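Local atomic coordinates of MccF (Escherichia coli, PDB entry 4IIY), a protein that serves in self-immunity to the peptide-nucleotide antibiotic microcin C7 and probably acts as a hydrolase of the peptidase S66 (LD-carboxypeptidase) family. Residues Ser79-Gly84 against Ala98-Glu103; Asp44-Phe49 against Cys112-Ile117; Gly92-Arg97 against Ser122-Pro127; Leu129-Ile134 against Ala152-Lys157; Lys139-Tyr144 against Thr158-Phe163. The protein carries 1 engineered substitution. One frame throughout, in Å; residues are numbered along the deposited sequence.

How the interactions relate
All five contacts lie in the N-terminal alpha/beta part of the chain. Interaction 2 opens first, at strand 45-49, and closes at strand 110-115, pairing two neighbours of the parallel part of the sheet. Nested inside its loop, interaction 1 ties the turn after strand 76-79 to helix 94-105. Interaction 3 starts on the same helix and ends on the loop 122-127, crossing both. Interactions 4 and 5 open after these three have closed, and cross each other: 129-134 packs on helix 148-158, while strand 140-143 pairs with strand 162-164. Ile113 of interaction 2 is in turn bonded to Ile140 and Ile142 of interaction 5, so the sheet runs on through both.

Interaction 1. Residues Ser79-Gly84 against Ala98-Glu103; sequences SGKLTG and AQEFNE
Glu100 meets the loop through one carboxylate oxygen: the backbone N of Leu82 donates to Glu100 OE2 at 2.9 Å, with an angle of 152° at the hydrogen, arriving from above the carboxylate plane. The chain of Glu100 gets there by leaving the helix fully extended, CG anti to the backbone N (chi1 -177°). Alongside it Lys81 runs in the opposite direction, its CG 3.9 Å from Glu100 CB, while Leu82 CB comes within 3.4 Å of Glu100 OE2. Toward solvent, Lys81 NZ forms a salt bridge with Glu103 OE2 at 3.2 Å, its hydrogen bond weak, and a weak hydrogen bond to Gln99 OE1. The loop so gripped is a type I beta turn, Gly80 to Thr83, that follows strand 76-79 and faces the flank of helix 94-105. Gly80 O accepts from both Thr83 N, at 3.0 Å, and Thr83 OG1, the two donors approaching from the same face of its plane. One water donates to Thr83 OG1 and to Glu100 OE2; another takes the N-H of Lys81 and donates to Glu100 O. Further out, Ser50 N bonds to Glu100 OE1, giving the second oxygen of this buried carboxylate its own partner, and Phe49 of strand 45-49 lies against the same side chain.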
# COMPACT_ATOMS: atom_id res chain seq x y z
N SER B 79 -19.06 17.12 -18.92
CA SER B 79 -17.74 17.25 -18.33
C SER B 79 -17.82 17.66 -16.86
O SER B 79 -18.44 18.66 -16.53
CB SER B 79 -16.95 18.30 -19.11
OG SER B 79 -15.64 18.46 -18.61
N GLY B 80 -17.18 16.89 -15.99
CA GLY B 80 -17.13 17.25 -14.59
C GLY B 80 -16.44 18.59 -14.39
O GLY B 80 -15.63 19.02 -15.21
N LYS B 81 -16.75 19.26 -13.28
CA LYS B 81 -16.28 20.63 -13.06
C LYS B 81 -14.76 20.78 -12.90
O LYS B 81 -14.25 21.90 -12.97
CB LYS B 81 -17.00 21.26 -11.88
CG LYS B 81 -16.61 20.65 -10.54
CD LYS B 81 -17.56 21.05 -9.42
CE LYS B 81 -17.26 22.43 -8.88
NZ LYS B 81 -17.70 22.54 -7.46
N LEU B 82 -14.02 19.69 -12.70
CA LEU B 82 -12.55 19.78 -12.59
C LEU B 82 -11.83 19.50 -13.92
O LEU B 82 -10.60 19.49 -13.98
CB LEU B 82 -12.02 18.86 -11.49
CG LEU B 82 -12.52 19.21 -10.09
CD1 LEU B 82 -11.95 18.23 -9.06
CD2 LEU B 82 -12.17 20.64 -9.70
N THR B 83 -12.60 19.27 -14.98
CA THR B 83 -12.00 19.07 -16.29
C THR B 83 -11.16 20.29 -16.66
O THR B 83 -11.61 21.43 -16.53
CB THR B 83 -13.07 18.81 -17.34
OG1 THR B 83 -13.80 17.64 -16.96
CG2 THR B 83 -12.46 18.60 -18.72
N GLY B 84 -9.93 20.05 -17.10
CA GLY B 84 -9.06 21.14 -17.51
C GLY B 84 -8.32 21.85 -16.38
O GLY B 84 -7.62 22.83 -16.62
N ALA B 98 -14.65 15.62 -4.33
CA ALA B 98 -15.91 15.04 -3.88
C ALA B 98 -17.10 15.80 -4.47
O ALA B 98 -18.08 15.19 -4.90
CB ALA B 98 -15.98 15.02 -2.36
N GLN B 99 -17.00 17.12 -4.50
CA GLN B 99 -18.05 17.95 -5.08
C GLN B 99 -18.25 17.63 -6.56
O GLN B 99 -19.39 17.57 -7.04
CB GLN B 99 -17.69 19.44 -4.94
CG GLN B 99 -17.63 19.98 -3.52
CD GLN B 99 -16.86 21.29 -3.41
OE1 GLN B 99 -16.62 21.98 -4.41
NE2 GLN B 99 -16.47 21.65 -2.19
N GLU B 100 -17.16 17.47 -7.29
CA GLU B 100 -17.26 17.18 -8.72
C GLU B 100 -18.10 15.93 -8.94
O GLU B 100 -18.97 15.88 -9.81
CB GLU B 100 -15.87 16.98 -9.34
CG GLU B 100 -15.97 16.74 -10.85
CD GLU B 100 -14.67 16.36 -11.54
OE1 GLU B 100 -13.90 15.54 -10.98
OE2 GLU B 100 -14.45 16.86 -12.66
N PHE B 101 -17.81 14.90 -8.15
CA PHE B 101 -18.53 13.63 -8.27
C PHE B 101 -20.00 13.79 -7.86
O PHE B 101 -20.91 13.35 -8.57
CB PHE B 101 -17.85 12.55 -7.41
CG PHE B 101 -18.45 11.18 -7.56
CD1 PHE B 101 -19.54 10.80 -6.80
CD2 PHE B 101 -17.91 10.27 -8.47
CE1 PHE B 101 -20.10 9.52 -6.95
CE2 PHE B 101 -18.45 9.01 -8.62
CZ PHE B 101 -19.55 8.63 -7.86
N ASN B 102 -20.23 14.43 -6.72
CA ASN B 102 -21.59 14.60 -6.23
C ASN B 102 -22.46 15.34 -7.24
O ASN B 102 -23.64 15.01 -7.42
CB ASN B 102 -21.61 15.32 -4.88
CG ASN B 102 -21.10 14.46 -3.73
OD1 ASN B 102 -21.14 13.24 -3.80
ND2 ASN B 102 -20.62 15.10 -2.67
N GLU B 103 -21.89 16.34 -7.91
CA GLU B 103 -22.64 17.13 -8.88
C GLU B 103 -23.14 16.29 -10.05
O GLU B 103 -24.20 16.55 -10.61
CB GLU B 103 -21.81 18.32 -9.36
CG GLU B 103 -21.70 19.41 -8.32
CD GLU B 103 -20.88 20.59 -8.79
OE1 GLU B 103 -20.35 20.53 -9.92
OE2 GLU B 103 -20.75 21.58 -8.03
O HOH W 1 -18.96 18.08 -11.77
O HOH W 2 -12.98 15.80 -14.75

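Interaction 2. Residues Asp44-Phe49 against Cys112-Ile117; sequences DTIGFF and CIMSTI. With EDO (1,2-ethanediol), chain P.
Parallel strand pairing in the central sheet, leading up to the ligand pocket, brings Ile46, Gly47, Phe48 and Phe49 beside Cys112, Ile113, Met114 and Ser115; the segment axes are 34° apart. Gly47 is bonded to this strand through both of its backbone polar atoms, its N to Cys112 O and its O to Met114 N, each at 2.8 Å. Phe49 N then donates to Met114 O, and Phe49 O receives Thr116 N at 2.9 Å. Among the side chains, Ile46 CG2 touches Met114 CB at 3.8 Å on one face of the sheet. On the other, Phe49 has CG between its backbone N and carbonyl carbon (chi1 67°), which folds the ring back across the neighbouring strand: Ser115 CA sits over a ring face, 4.0 Å from the centroid in a CH-pi contact, and Ile113 CG2 is 3.5 Å from Phe49 CD2. A water bridges Phe49 O, Ser115 OG and Ile117 O; residue Ile117 itself touches the bound glutamyl sulfamoyl inosine. Just before the strand, Asp44 OD2 accepts from Ala41 N and lies 2.7 Å from O2 of an ethanediol; an alanine here would probably leave that N-H without its acceptor. Strand 76-79 borders 45-49 and strand 140-143 borders 110-115, while helix 94-105 covers Phe49 and Ile113, and helix 168-172 covers Phe48 and Met114.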
# COMPACT_ATOMS: atom_id res chain seq x y z
N ASP B 44 -27.58 7.81 -24.65
CA ASP B 44 -27.57 8.29 -23.27
C ASP B 44 -26.47 9.32 -23.00
O ASP B 44 -25.55 9.51 -23.79
CB ASP B 44 -27.43 7.13 -22.28
CG ASP B 44 -28.74 6.40 -22.01
OD1 ASP B 44 -29.82 6.86 -22.46
OD2 ASP B 44 -28.70 5.35 -21.32
N THR B 45 -26.60 9.96 -21.84
CA THR B 45 -25.63 10.93 -21.35
C THR B 45 -24.69 10.30 -20.32
O THR B 45 -25.13 9.69 -19.34
CB THR B 45 -26.35 12.14 -20.72
OG1 THR B 45 -27.17 12.77 -21.71
CG2 THR B 45 -25.36 13.15 -20.17
N ILE B 46 -23.39 10.45 -20.58
CA ILE B 46 -22.34 9.98 -19.69
C ILE B 46 -21.65 11.20 -19.10
O ILE B 46 -21.24 12.09 -19.85
CB ILE B 46 -21.30 9.15 -20.47
CG1 ILE B 46 -21.95 7.90 -21.09
CG2 ILE B 46 -20.12 8.78 -19.57
CD1 ILE B 46 -21.05 7.13 -22.05
N GLY B 47 -21.54 11.27 -17.78
CA GLY B 47 -20.78 12.33 -17.14
C GLY B 47 -19.43 11.79 -16.70
O GLY B 47 -19.36 10.64 -16.30
N PHE B 48 -18.38 12.60 -16.77
CA PHE B 48 -17.07 12.13 -16.36
C PHE B 48 -16.43 13.00 -15.29
O PHE B 48 -16.66 14.22 -15.23
CB PHE B 48 -16.15 11.87 -17.56
CG PHE B 48 -15.93 13.06 -18.47
CD1 PHE B 48 -15.02 14.05 -18.14
CD2 PHE B 48 -16.60 13.16 -19.69
CE1 PHE B 48 -14.77 15.11 -19.00
CE2 PHE B 48 -16.36 14.23 -20.55
CZ PHE B 48 -15.46 15.21 -20.20
N PHE B 49 -15.63 12.36 -14.43
CA PHE B 49 -15.03 13.03 -13.28
C PHE B 49 -13.57 12.61 -13.13
O PHE B 49 -13.18 11.52 -13.56
CB PHE B 49 -15.80 12.68 -12.00
CG PHE B 49 -15.68 11.23 -11.60
CD1 PHE B 49 -14.76 10.84 -10.65
CD2 PHE B 49 -16.46 10.27 -12.20
CE1 PHE B 49 -14.63 9.51 -10.31
CE2 PHE B 49 -16.35 8.94 -11.85
CZ PHE B 49 -15.42 8.56 -10.91
N CYS B 112 -24.78 7.37 -16.70
CA CYS B 112 -23.51 6.72 -16.39
C CYS B 112 -22.51 7.77 -15.95
O CYS B 112 -22.35 8.81 -16.61
CB CYS B 112 -22.99 5.97 -17.62
SG CYS B 112 -21.32 5.28 -17.49
N ILE B 113 -21.86 7.50 -14.81
CA ILE B 113 -20.79 8.34 -14.28
C ILE B 113 -19.47 7.58 -14.46
O ILE B 113 -19.30 6.51 -13.87
CB ILE B 113 -21.04 8.68 -12.80
CG1 ILE B 113 -22.30 9.54 -12.67
CG2 ILE B 113 -19.84 9.40 -12.20
CD1 ILE B 113 -22.70 9.84 -11.24
N MET B 114 -18.59 8.13 -15.28
CA MET B 114 -17.38 7.44 -15.74
C MET B 114 -16.12 8.19 -15.31
O MET B 114 -16.00 9.40 -15.51
CB MET B 114 -17.41 7.34 -17.27
CG MET B 114 -16.17 6.69 -17.89
SD MET B 114 -16.26 6.62 -19.71
CE MET B 114 -17.52 5.36 -19.92
N SER B 115 -15.18 7.47 -14.72
CA SER B 115 -13.89 8.04 -14.37
C SER B 115 -13.13 8.48 -15.61
O SER B 115 -13.16 7.77 -16.62
CB SER B 115 -13.08 6.98 -13.62
OG SER B 115 -11.77 7.43 -13.36
N THR B 116 -12.44 9.61 -15.55
CA THR B 116 -11.52 9.95 -16.64
C THR B 116 -10.24 9.09 -16.60
O THR B 116 -9.76 8.63 -17.65
CB THR B 116 -11.11 11.43 -16.62
OG1 THR B 116 -10.50 11.73 -15.36
CG2 THR B 116 -12.31 12.34 -16.87
N ILE B 117 -9.71 8.89 -15.40
CA ILE B 117 -8.48 8.15 -15.14
C ILE B 117 -8.35 7.99 -13.63
O ILE B 117 -9.03 8.68 -12.86
CB ILE B 117 -7.24 8.89 -15.71
CG1 ILE B 117 -6.05 7.94 -15.90
CG2 ILE B 117 -6.88 10.09 -14.84
CD1 ILE B 117 -5.00 8.48 -16.88
C1 EDO P . -33.33 4.29 -20.27
O1 EDO P . -33.52 3.34 -19.21
C2 EDO P . -31.95 4.14 -20.89
O2 EDO P . -30.93 4.56 -19.97
O HOH W 3 -11.49 9.53 -11.63

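Interaction 3. Residues Gly92-Arg97 against Ser122-Pro127; sequences GTIKER and SNSLLP
A bend at chi3 (-77°) turns the guanidinium of Arg97 toward Leu125, whose own CG stands beside its backbone N (chi1 -80°) and presents both methyls to the helix. Leu125 CD1 lies over one face of the guanidinium, 3.4 Å from Arg97 NH1, and also touches Arg97 CB at 3.8 Å; Leu125 CD2 rests against the Arg97 carbonyl. The two side chains cross at about a right angle. Next to them Ile94 packs on Ser124, with Ile94 CG1 3.6 Å from Ser124 CB and Ile94 CG2 close to the carbonyl O of the same serine. No hydrogen bond joins the two segments, so they meet through van der Waals packing, in which methyl groups also lie against a guanidinium face and backbone carbonyls, while the polar ends are satisfied to the side. Arg97 NE donates to Gly92 O at 2.9 Å, from above the carbonyl plane, and NH1 bonds to Ser51 O and Asn121 O. Arg97 NH2 forms a salt bridge to Glu280 of the second subunit, which also bonds to Ser124 OG, placing the contact at the dimer interface. A capping box starts the helix: Glu96 N donates to Thr93 OG1 at 3.0 Å, and Thr93 N to the anti lone pair of Glu96 OE1. Thus the first turn of helix 94-105 meets the helically coiled loop between strand 110-115 and helix 131-136, and Ser122 and Leu126 of that loop lean on helix 148-158.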
# COMPACT_ATOMS: atom_id res chain seq x y z
N GLY B 92 -7.70 18.60 -7.94
CA GLY B 92 -8.20 19.62 -7.04
C GLY B 92 -8.11 19.12 -5.61
O GLY B 92 -7.61 18.01 -5.36
N THR B 93 -8.59 19.92 -4.66
CA THR B 93 -8.56 19.51 -3.26
C THR B 93 -9.46 18.30 -3.05
O THR B 93 -10.29 17.97 -3.89
CB THR B 93 -9.03 20.64 -2.33
OG1 THR B 93 -10.42 20.88 -2.59
CG2 THR B 93 -8.21 21.92 -2.53
N ILE B 94 -9.31 17.64 -1.91
CA ILE B 94 -10.19 16.54 -1.55
C ILE B 94 -11.67 16.94 -1.69
O ILE B 94 -12.46 16.24 -2.34
CB ILE B 94 -9.88 16.06 -0.11
CG1 ILE B 94 -8.46 15.49 -0.06
CG2 ILE B 94 -10.91 15.02 0.33
CD1 ILE B 94 -7.98 15.17 1.34
N LYS B 95 -12.03 18.07 -1.10
CA LYS B 95 -13.42 18.51 -1.16
C LYS B 95 -13.89 18.90 -2.56
O LYS B 95 -15.03 18.61 -2.93
CB LYS B 95 -13.66 19.64 -0.16
CG LYS B 95 -13.64 19.13 1.26
CD LYS B 95 -13.78 20.24 2.27
CE LYS B 95 -13.82 19.67 3.68
NZ LYS B 95 -13.83 20.74 4.71
N GLU B 96 -13.02 19.53 -3.34
CA GLU B 96 -13.36 19.86 -4.72
C GLU B 96 -13.68 18.59 -5.52
O GLU B 96 -14.63 18.55 -6.30
CB GLU B 96 -12.21 20.62 -5.41
CG GLU B 96 -12.10 22.09 -5.01
CD GLU B 96 -10.94 22.79 -5.70
OE1 GLU B 96 -9.84 22.22 -5.81
OE2 GLU B 96 -11.13 23.94 -6.15
N ARG B 97 -12.87 17.55 -5.32
CA ARG B 97 -13.07 16.30 -6.05
C ARG B 97 -14.35 15.60 -5.63
O ARG B 97 -15.09 15.06 -6.46
CB ARG B 97 -11.84 15.40 -5.92
CG ARG B 97 -10.65 15.92 -6.74
CD ARG B 97 -9.41 15.06 -6.53
NE ARG B 97 -8.76 15.35 -5.25
CZ ARG B 97 -8.24 14.44 -4.44
NH1 ARG B 97 -8.30 13.14 -4.74
NH2 ARG B 97 -7.65 14.83 -3.32
N SER B 122 -8.27 8.76 -4.82
CA SER B 122 -9.73 8.79 -4.71
C SER B 122 -10.23 8.35 -3.34
O SER B 122 -11.31 8.77 -2.93
CB SER B 122 -10.41 8.01 -5.83
OG SER B 122 -10.34 6.62 -5.63
N ASN B 123 -9.44 7.57 -2.59
CA ASN B 123 -9.87 7.20 -1.24
C ASN B 123 -10.15 8.42 -0.35
O ASN B 123 -10.99 8.35 0.54
CB ASN B 123 -8.94 6.18 -0.55
CG ASN B 123 -7.58 6.76 -0.18
OD1 ASN B 123 -7.01 7.59 -0.91
ND2 ASN B 123 -7.02 6.30 0.95
N SER B 124 -9.46 9.53 -0.61
CA SER B 124 -9.67 10.74 0.18
C SER B 124 -11.12 11.23 0.14
O SER B 124 -11.57 11.90 1.07
CB SER B 124 -8.79 11.88 -0.31
OG SER B 124 -7.42 11.64 -0.07
N LEU B 125 -11.81 10.96 -0.96
CA LEU B 125 -13.14 11.51 -1.18
C LEU B 125 -14.22 10.86 -0.35
O LEU B 125 -15.30 11.43 -0.19
CB LEU B 125 -13.55 11.35 -2.65
CG LEU B 125 -13.02 12.32 -3.70
CD1 LEU B 125 -11.50 12.33 -3.76
CD2 LEU B 125 -13.62 11.98 -5.05
N LEU B 126 -13.96 9.65 0.16
CA LEU B 126 -15.02 8.82 0.70
C LEU B 126 -15.86 9.42 1.84
O LEU B 126 -17.07 9.21 1.86
CB LEU B 126 -14.49 7.42 1.04
CG LEU B 126 -14.11 6.59 -0.20
CD1 LEU B 126 -13.34 5.34 0.21
CD2 LEU B 126 -15.33 6.23 -1.03
N PRO B 127 -15.25 10.17 2.76
CA PRO B 127 -16.10 10.77 3.81
C PRO B 127 -17.06 11.84 3.29
O PRO B 127 -17.97 12.23 4.04
CB PRO B 127 -15.08 11.41 4.76
CG PRO B 127 -13.79 10.68 4.49
CD PRO B 127 -13.82 10.40 3.01

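Interaction 4. Residues Leu129-Ile134 against Ala152-Lys157; sequences LDYDAI and AGIYAK
Tyr131 leads the contact with Lys157. From CB, which points to the facing helix, the side chain sets out with CG anti to the carbonyl carbon (chi1 -62°), and Tyr131 CG comes 4.0 Å from Lys157 CB. Tyr131 CD1 is closer to that same Lys157 CB, at 3.7 Å. Tyr131 CE1 passes beneath the lysine methylenes and, at the ring edge, meets Ile154 CG1 at 4.2 Å. Lys157 CG stands almost squarely above the ring, 3.9 Å from its centroid and 9° off the normal, a CH-pi contact; Leu129 CB backs the opposite face. At the tip, Tyr131 OH bonds to Leu126 O. The pair belongs to a helix-helix packing of the N-terminal alpha/beta domain, in which the start of helix 131-136 lies against helix 148-158. Asp130 caps the former, its OD1 accepting from Ala133 N at 3.1 Å. A valine in place of Tyr131 lacks ring and hydroxyl, and would probably strip Lys157 of the surface under its methylenes and deprive Leu126 O of this donor. Deeper in, Ile154 CG1 packs against both Leu129 CD1 and Ile134 CD1, 4.1 Å from each. Beyond the ring, Lys157 NZ pairs with Glu256 in a salt bridge and the side chain makes a cation-pi contact with Trp257.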
# COMPACT_ATOMS: atom_id res chain seq x y z
N LEU B 129 -18.69 11.95 0.01
CA LEU B 129 -19.64 11.61 -1.05
C LEU B 129 -21.06 11.63 -0.51
O LEU B 129 -21.30 11.31 0.66
CB LEU B 129 -19.35 10.25 -1.67
CG LEU B 129 -17.99 10.08 -2.33
CD1 LEU B 129 -17.95 8.73 -3.04
CD2 LEU B 129 -17.74 11.21 -3.32
N ASP B 130 -22.00 11.98 -1.37
CA ASP B 130 -23.40 12.07 -0.94
C ASP B 130 -24.07 10.72 -1.14
O ASP B 130 -24.73 10.48 -2.15
CB ASP B 130 -24.11 13.17 -1.73
CG ASP B 130 -25.45 13.55 -1.13
OD1 ASP B 130 -26.04 12.72 -0.40
OD2 ASP B 130 -25.92 14.68 -1.40
N TYR B 131 -23.89 9.83 -0.17
CA TYR B 131 -24.39 8.47 -0.28
C TYR B 131 -25.92 8.44 -0.37
O TYR B 131 -26.47 7.63 -1.10
CB TYR B 131 -23.87 7.58 0.86
CG TYR B 131 -22.37 7.49 0.79
CD1 TYR B 131 -21.77 6.77 -0.23
CD2 TYR B 131 -21.56 8.16 1.68
CE1 TYR B 131 -20.39 6.70 -0.34
CE2 TYR B 131 -20.18 8.11 1.58
CZ TYR B 131 -19.60 7.37 0.56
OH TYR B 131 -18.23 7.31 0.43
N ASP B 132 -26.59 9.32 0.36
CA ASP B 132 -28.04 9.37 0.29
C ASP B 132 -28.51 9.70 -1.13
O ASP B 132 -29.48 9.13 -1.62
CB ASP B 132 -28.61 10.38 1.28
CG ASP B 132 -28.50 9.91 2.72
OD1 ASP B 132 -28.39 8.69 2.95
OD2 ASP B 132 -28.54 10.78 3.63
N ALA B 133 -27.81 10.62 -1.79
CA ALA B 133 -28.18 11.00 -3.15
C ALA B 133 -27.90 9.85 -4.13
O ALA B 133 -28.64 9.66 -5.09
CB ALA B 133 -27.45 12.26 -3.58
N ILE B 134 -26.83 9.10 -3.88
CA ILE B 134 -26.51 7.93 -4.71
C ILE B 134 -27.62 6.89 -4.59
O ILE B 134 -28.04 6.30 -5.59
CB ILE B 134 -25.16 7.33 -4.31
CG1 ILE B 134 -24.04 8.30 -4.66
CG2 ILE B 134 -24.94 5.98 -5.00
CD1 ILE B 134 -22.68 7.93 -4.10
N ALA B 152 -15.66 0.35 -4.60
CA ALA B 152 -15.83 -0.50 -3.42
C ALA B 152 -16.50 0.27 -2.28
O ALA B 152 -17.38 -0.27 -1.59
CB ALA B 152 -14.49 -1.06 -2.98
N GLY B 153 -16.09 1.51 -2.06
CA GLY B 153 -16.65 2.30 -0.98
C GLY B 153 -18.13 2.59 -1.17
O GLY B 153 -18.91 2.54 -0.22
N ILE B 154 -18.53 2.90 -2.39
CA ILE B 154 -19.94 3.14 -2.70
C ILE B 154 -20.75 1.86 -2.49
O ILE B 154 -21.83 1.89 -1.90
CB ILE B 154 -20.12 3.71 -4.12
CG1 ILE B 154 -19.61 5.15 -4.15
CG2 ILE B 154 -21.57 3.63 -4.56
CD1 ILE B 154 -19.49 5.75 -5.54
N TYR B 155 -20.23 0.73 -2.93
CA TYR B 155 -20.90 -0.54 -2.69
C TYR B 155 -21.07 -0.81 -1.19
O TYR B 155 -22.15 -1.19 -0.72
CB TYR B 155 -20.14 -1.69 -3.37
CG TYR B 155 -20.71 -3.06 -3.05
CD1 TYR B 155 -21.90 -3.49 -3.62
CD2 TYR B 155 -20.06 -3.91 -2.17
CE1 TYR B 155 -22.42 -4.74 -3.32
CE2 TYR B 155 -20.57 -5.16 -1.87
CZ TYR B 155 -21.75 -5.57 -2.45
OH TYR B 155 -22.25 -6.82 -2.13
N ALA B 156 -20.00 -0.61 -0.43
CA ALA B 156 -20.03 -0.84 1.01
C ALA B 156 -21.10 0.01 1.70
O ALA B 156 -21.80 -0.47 2.60
CB ALA B 156 -18.65 -0.59 1.63
N LYS B 157 -21.23 1.26 1.28
CA LYS B 157 -22.16 2.19 1.92
C LYS B 157 -23.61 2.07 1.45
O LYS B 157 -24.53 2.39 2.21
CB LYS B 157 -21.70 3.63 1.71
CG LYS B 157 -20.53 4.03 2.58
CD LYS B 157 -20.95 4.13 4.05
CE LYS B 157 -19.81 4.57 4.94
NZ LYS B 157 -20.26 4.64 6.37

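Interaction 5. Residues Lys139-Tyr144 against Thr158-Phe163; sequences KIIIGY and TGLITF
Two backbone hydrogen bonds join Ile141 and Gly143 to Phe163. Phe163 N donates to Ile141 O at 3.0 Å, with an angle of 148° at the hydrogen, and Gly143 N returns a weak bond to Phe163 O. Between them Ile142 CA makes a CA-H...O contact of 3.4 Å with Phe163 O. Where the chains diverge, water takes over: one molecule accepts from Ile141 N and donates to Lys139 O and Ile161 O, the last at 2.7 Å, bridging the segments beyond their direct bonds. The apolar contacts divide between the two faces of the pair. Phe163 has CG anti to its carbonyl carbon (chi1 -64°), which lays the ring back along the strand toward Ile140, whose CG2 is 3.8 Å from Phe163 CD2, while Ile142 CG1 touches Phe163 CB at 3.9 Å. The ring edge also faces Ile141 O. On the other side Leu160 CD2 reaches Ile141 CG1 at 4.1 Å, and Thr162 CG2 lies by Ile141 CB. The arrangement is a parallel beta-alpha-beta unit, strand 140-143, helix 148-158 and strand 162-164; the turn between strand and helix carries Tyr144, which touches the bound glutamyl sulfamoyl inosine, and Ala145, an engineered residue at the predicted nucleophile position, consistent with a nucleophile elbow.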
# COMPACT_ATOMS: atom_id res chain seq x y z
N LYS B 139 -27.05 5.29 -10.45
CA LYS B 139 -26.52 5.40 -11.80
C LYS B 139 -25.43 4.35 -11.98
O LYS B 139 -24.95 3.78 -11.00
CB LYS B 139 -25.94 6.80 -12.05
CG LYS B 139 -26.98 7.94 -11.97
CD LYS B 139 -26.32 9.30 -12.10
CE LYS B 139 -27.27 10.43 -11.69
NZ LYS B 139 -28.52 10.47 -12.52
N ILE B 140 -25.07 4.10 -13.23
CA ILE B 140 -23.94 3.24 -13.53
C ILE B 140 -22.65 4.00 -13.21
O ILE B 140 -22.38 5.04 -13.81
CB ILE B 140 -23.93 2.86 -15.02
CG1 ILE B 140 -25.21 2.07 -15.37
CG2 ILE B 140 -22.67 2.06 -15.36
CD1 ILE B 140 -25.45 1.95 -16.85
N ILE B 141 -21.88 3.50 -12.25
CA ILE B 141 -20.61 4.11 -11.88
C ILE B 141 -19.52 3.17 -12.35
O ILE B 141 -19.53 1.99 -12.00
CB ILE B 141 -20.49 4.30 -10.34
CG1 ILE B 141 -21.76 4.90 -9.75
CG2 ILE B 141 -19.24 5.12 -10.00
CD1 ILE B 141 -22.10 6.25 -10.25
N ILE B 142 -18.59 3.67 -13.16
CA ILE B 142 -17.62 2.82 -13.83
C ILE B 142 -16.22 3.45 -13.90
O ILE B 142 -16.07 4.67 -14.10
CB ILE B 142 -18.13 2.42 -15.24
CG1 ILE B 142 -17.26 1.32 -15.88
CG2 ILE B 142 -18.26 3.64 -16.16
CD1 ILE B 142 -17.95 0.62 -17.04
N GLY B 143 -15.22 2.61 -13.68
CA GLY B 143 -13.82 2.99 -13.80
C GLY B 143 -12.98 1.84 -13.27
O GLY B 143 -13.49 0.74 -13.07
N TYR B 144 -11.70 2.09 -13.04
CA TYR B 144 -10.83 1.02 -12.56
C TYR B 144 -9.62 1.60 -11.84
O TYR B 144 -9.56 2.81 -11.60
CB TYR B 144 -10.45 0.04 -13.70
CG TYR B 144 -9.47 0.56 -14.73
CD1 TYR B 144 -8.15 0.14 -14.71
CD2 TYR B 144 -9.87 1.42 -15.75
CE1 TYR B 144 -7.24 0.59 -15.67
CE2 TYR B 144 -8.98 1.85 -16.71
CZ TYR B 144 -7.67 1.45 -16.65
OH TYR B 144 -6.80 1.92 -17.62
N THR B 158 -23.82 1.63 0.21
CA THR B 158 -25.14 1.74 -0.41
C THR B 158 -25.68 0.44 -0.98
O THR B 158 -26.88 0.34 -1.26
CB THR B 158 -25.17 2.77 -1.57
OG1 THR B 158 -24.43 2.25 -2.69
CG2 THR B 158 -24.58 4.10 -1.14
N GLY B 159 -24.82 -0.55 -1.19
CA GLY B 159 -25.22 -1.77 -1.86
C GLY B 159 -25.39 -1.65 -3.36
O GLY B 159 -25.80 -2.62 -4.00
N LEU B 160 -25.08 -0.48 -3.92
CA LEU B 160 -25.16 -0.28 -5.37
C LEU B 160 -24.15 -1.15 -6.11
O LEU B 160 -22.97 -1.19 -5.76
CB LEU B 160 -24.92 1.18 -5.71
CG LEU B 160 -24.92 1.57 -7.19
CD1 LEU B 160 -26.27 1.30 -7.85
CD2 LEU B 160 -24.54 3.04 -7.33
N ILE B 161 -24.61 -1.83 -7.15
CA ILE B 161 -23.72 -2.59 -8.02
C ILE B 161 -23.03 -1.62 -8.97
O ILE B 161 -23.67 -1.01 -9.83
CB ILE B 161 -24.48 -3.68 -8.79
CG1 ILE B 161 -25.16 -4.64 -7.79
CG2 ILE B 161 -23.53 -4.41 -9.74
CD1 ILE B 161 -24.23 -5.23 -6.75
N THR B 162 -21.73 -1.44 -8.74
CA THR B 162 -20.86 -0.60 -9.57
C THR B 162 -20.00 -1.50 -10.47
O THR B 162 -20.04 -2.72 -10.37
CB THR B 162 -19.95 0.29 -8.70
OG1 THR B 162 -19.02 -0.52 -7.96
CG2 THR B 162 -20.77 1.13 -7.75
N PHE B 163 -19.23 -0.88 -11.37
CA PHE B 163 -18.57 -1.61 -12.46
C PHE B 163 -17.08 -1.37 -12.56
O PHE B 163 -16.63 -0.22 -12.60
CB PHE B 163 -19.24 -1.25 -13.79
CG PHE B 163 -20.68 -1.66 -13.86
CD1 PHE B 163 -21.04 -2.85 -14.46
CD2 PHE B 163 -21.66 -0.89 -13.26
CE1 PHE B 163 -22.38 -3.25 -14.48
CE2 PHE B 163 -23.00 -1.29 -13.27
CZ PHE B 163 -23.35 -2.47 -13.89
O HOH W 4 -23.22 1.57 -10.64